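Long-range contact in 4-carboxymuconolactone decarboxylase (Sinorhizobium meliloti, PDB 4G9Q), which probably acts as a 4-carboxymuconolactone decarboxylase-type enzyme, possibly with peroxiredoxin activity, and assembles as an all-helical trimer: residues L157-E162 / L188-W193. Sequence-based numbering, arbitrary orientation.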
loop_
_atom_site.group_PDB
_atom_site.type_symbol
_atom_site.label_atom_id
_atom_site.label_comp_id
_atom_site.label_asym_id
_atom_site.label_seq_id
_atom_site.Cartn_x
_atom_site.Cartn_y
_atom_site.Cartn_z
ATOM N N LEU A 157 0.426 22.884 25.538
ATOM C CA LEU A 157 0.900 23.205 24.197
ATOM C C LEU A 157 2.098 24.146 24.275
ATOM O O LEU A 157 2.061 25.141 24.997
ATOM C CB LEU A 157 -0.227 23.842 23.378
ATOM C CG LEU A 157 0.071 24.299 21.943
ATOM C CD1 LEU A 157 0.340 23.116 21.013
ATOM C CD2 LEU A 157 -1.078 25.136 21.427
ATOM N N ASP A 158 3.157 23.809 23.542
ATOM C CA ASP A 158 4.303 24.697 23.368
ATOM C C ASP A 158 3.887 25.757 22.354
ATOM O O ASP A 158 4.013 25.557 21.143
ATOM C CB ASP A 158 5.521 23.897 22.883
ATOM C CG ASP A 158 6.792 24.738 22.768
ATOM O OD1 ASP A 158 6.725 25.989 22.773
ATOM O OD2 ASP A 158 7.876 24.128 22.653
ATOM N N GLU A 159 3.374 26.874 22.868
ATOM C CA GLU A 159 2.741 27.911 22.047
ATOM C C GLU A 159 3.681 28.552 21.031
ATOM O O GLU A 159 3.260 28.888 19.921
ATOM C CB GLU A 159 2.106 28.993 22.926
ATOM C CG GLU A 159 0.836 28.560 23.662
ATOM C CD GLU A 159 -0.417 28.575 22.788
ATOM O OE1 GLU A 159 -0.321 28.866 21.574
ATOM O OE2 GLU A 159 -1.512 28.295 23.322
ATOM N N GLU A 160 4.946 28.716 21.414
ATOM C CA GLU A 160 5.938 29.332 20.536
ATOM C C GLU A 160 6.301 28.413 19.376
ATOM O O GLU A 160 6.376 28.860 18.228
ATOM C CB GLU A 160 7.191 29.733 21.317
ATOM C CG GLU A 160 8.060 30.754 20.585
ATOM C CD GLU A 160 9.311 31.140 21.355
ATOM O OE1 GLU A 160 9.301 31.081 22.606
ATOM O OE2 GLU A 160 10.310 31.514 20.701
ATOM N N ALA A 161 6.524 27.133 19.682
ATOM C CA ALA A 161 6.826 26.135 18.657
ATOM C C ALA A 161 5.637 25.934 17.718
ATOM O O ALA A 161 5.822 25.679 16.526
ATOM C CB ALA A 161 7.244 24.815 19.289
ATOM N N GLU A 162 4.423 26.060 18.259
ATOM C CA GLU A 162 3.200 25.962 17.454
ATOM C C GLU A 162 3.001 27.193 16.563
ATOM O O GLU A 162 2.587 27.065 15.407
ATOM C CB GLU A 162 1.968 25.708 18.338
ATOM C CG GLU A 162 0.596 25.837 17.635
ATOM C CD GLU A 162 0.437 24.960 16.386
ATOM O OE1 GLU A 162 1.131 23.932 16.252
ATOM O OE2 GLU A 162 -0.404 25.307 15.533
ATOM N N LEU A 188 -5.236 18.554 14.280
ATOM C CA LEU A 188 -4.036 17.807 14.662
ATOM C C LEU A 188 -3.239 18.469 15.775
ATOM O O LEU A 188 -3.170 17.949 16.890
ATOM C CB LEU A 188 -3.131 17.521 13.459
ATOM C CG LEU A 188 -3.707 16.780 12.252
ATOM C CD1 LEU A 188 -2.561 16.372 11.341
ATOM C CD2 LEU A 188 -4.514 15.563 12.651
ATOM N N PHE A 189 -2.632 19.613 15.478
ATOM C CA PHE A 189 -1.678 20.179 16.422
ATOM C C PHE A 189 -2.297 20.861 17.642
ATOM O O PHE A 189 -1.672 20.900 18.697
ATOM C CB PHE A 189 -0.632 21.032 15.699
ATOM C CG PHE A 189 0.295 20.209 14.861
ATOM C CD1 PHE A 189 1.343 19.510 15.452
ATOM C CD2 PHE A 189 0.080 20.070 13.496
ATOM C CE1 PHE A 189 2.188 18.710 14.688
ATOM C CE2 PHE A 189 0.923 19.282 12.721
ATOM C CZ PHE A 189 1.978 18.603 13.318
ATOM N N ARG A 190 -3.531 21.340 17.511
ATOM C CA ARG A 190 -4.238 21.938 18.648
ATOM C C ARG A 190 -5.290 21.018 19.270
ATOM O O ARG A 190 -6.072 21.450 20.129
ATOM C CB ARG A 190 -4.840 23.297 18.266
ATOM C CG ARG A 190 -3.791 24.381 18.092
ATOM C CD ARG A 190 -4.412 25.761 17.935
ATOM N NE ARG A 190 -3.728 26.734 18.788
ATOM C CZ ARG A 190 -4.132 27.083 20.007
ATOM N NH1 ARG A 190 -5.234 26.558 20.531
ATOM N NH2 ARG A 190 -3.436 27.967 20.705
ATOM N N ASP A 191 -5.304 19.752 18.849
ATOM C CA ASP A 191 -6.199 18.754 19.444
ATOM C C ASP A 191 -5.557 17.374 19.545
ATOM O O ASP A 191 -5.126 16.978 20.626
ATOM C CB ASP A 191 -7.555 18.678 18.716
ATOM C CG ASP A 191 -8.476 17.610 19.303
ATOM O OD1 ASP A 191 -8.313 17.265 20.495
ATOM O OD2 ASP A 191 -9.365 17.105 18.579
ATOM N N LEU A 192 -5.484 16.650 18.422
ATOM C CA LEU A 192 -4.982 15.272 18.418
ATOM C C LEU A 192 -3.673 15.099 19.200
ATOM O O LEU A 192 -3.569 14.203 20.046
ATOM C CB LEU A 192 -4.835 14.742 16.974
ATOM C CG LEU A 192 -4.434 13.266 16.791
ATOM C CD1 LEU A 192 -5.508 12.317 17.303
ATOM C CD2 LEU A 192 -4.120 12.984 15.322
ATOM N N TRP A 193 -2.698 15.968 18.937
ATOM C CA TRP A 193 -1.367 15.863 19.539
ATOM C C TRP A 193 -1.341 16.230 21.018
ATOM O O TRP A 193 -0.386 15.904 21.722
ATOM C CB TRP A 193 -0.337 16.680 18.745
ATOM C CG TRP A 193 0.117 15.933 17.529
ATOM C CD1 TRP A 193 -0.333 16.087 16.254
ATOM C CD2 TRP A 193 1.085 14.882 17.493
ATOM N NE1 TRP A 193 0.307 15.200 15.413
ATOM C CE2 TRP A 193 1.181 14.447 16.150
ATOM C CE3 TRP A 193 1.895 14.275 18.461
ATOM C CZ2 TRP A 193 2.054 13.424 15.752
ATOM C CZ3 TRP A 193 2.763 13.254 18.064
ATOM C CH2 TRP A 193 2.832 12.845 16.719
#
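L157 meets segment 188-193 with both of its branches. Its CG lies anti to the backbone N, which sends the isobutyl group across: CD1 stops 3.8 Å from F189 O, while CD2 sits over one face of the R190 guanidinium, 3.7 Å above the plane and offset toward its rim. A branched aliphatic residue suits this place, since it can cover a flat cation and still pack against backbone. D158 is the N-cap of the helix that follows; its OD1 accepts a weak but nearly straight bond from A161 N, the N-H...O angle being 170°, and so caps an N-H of the first turn of helix 159-173. On that turn E159 bends at chi2 and brings its carboxylate to the guanidinium, where R190 NH2 lies 3.3 Å from E159 OE2. This salt bridge is a loose one: the two planes are 45° apart, and the accompanying hydrogen bond from R190 NH2 to E159 OE1 is weak. Long, flexible chains suit such a pairing at the surface. Further on, buried E162 points toward the other helix and sets OE1 3.4 Å from F189 CB, its carboxylate turned 24° from the phenyl plane. Glutamate suits this spot because its chain is long enough for OE1 to reach F189 CB and also form a salt bridge with R165 of its own helix; R190 NE, 4.9 Å from E162 OE2, may add some long-range attraction. Beyond CB the ring of F189 turns from segment 157-162 to W193, whose CD1 lies over one of its faces; phenylalanine offers a flat nonpolar surface there. Overall, the capped start of helix 159-173 packs beside the C-terminal part of helix 178-192, characteristic of an antiparallel helical hairpin, here at the periphery of an all-alpha carboxymuconolactone decarboxylase-family protein.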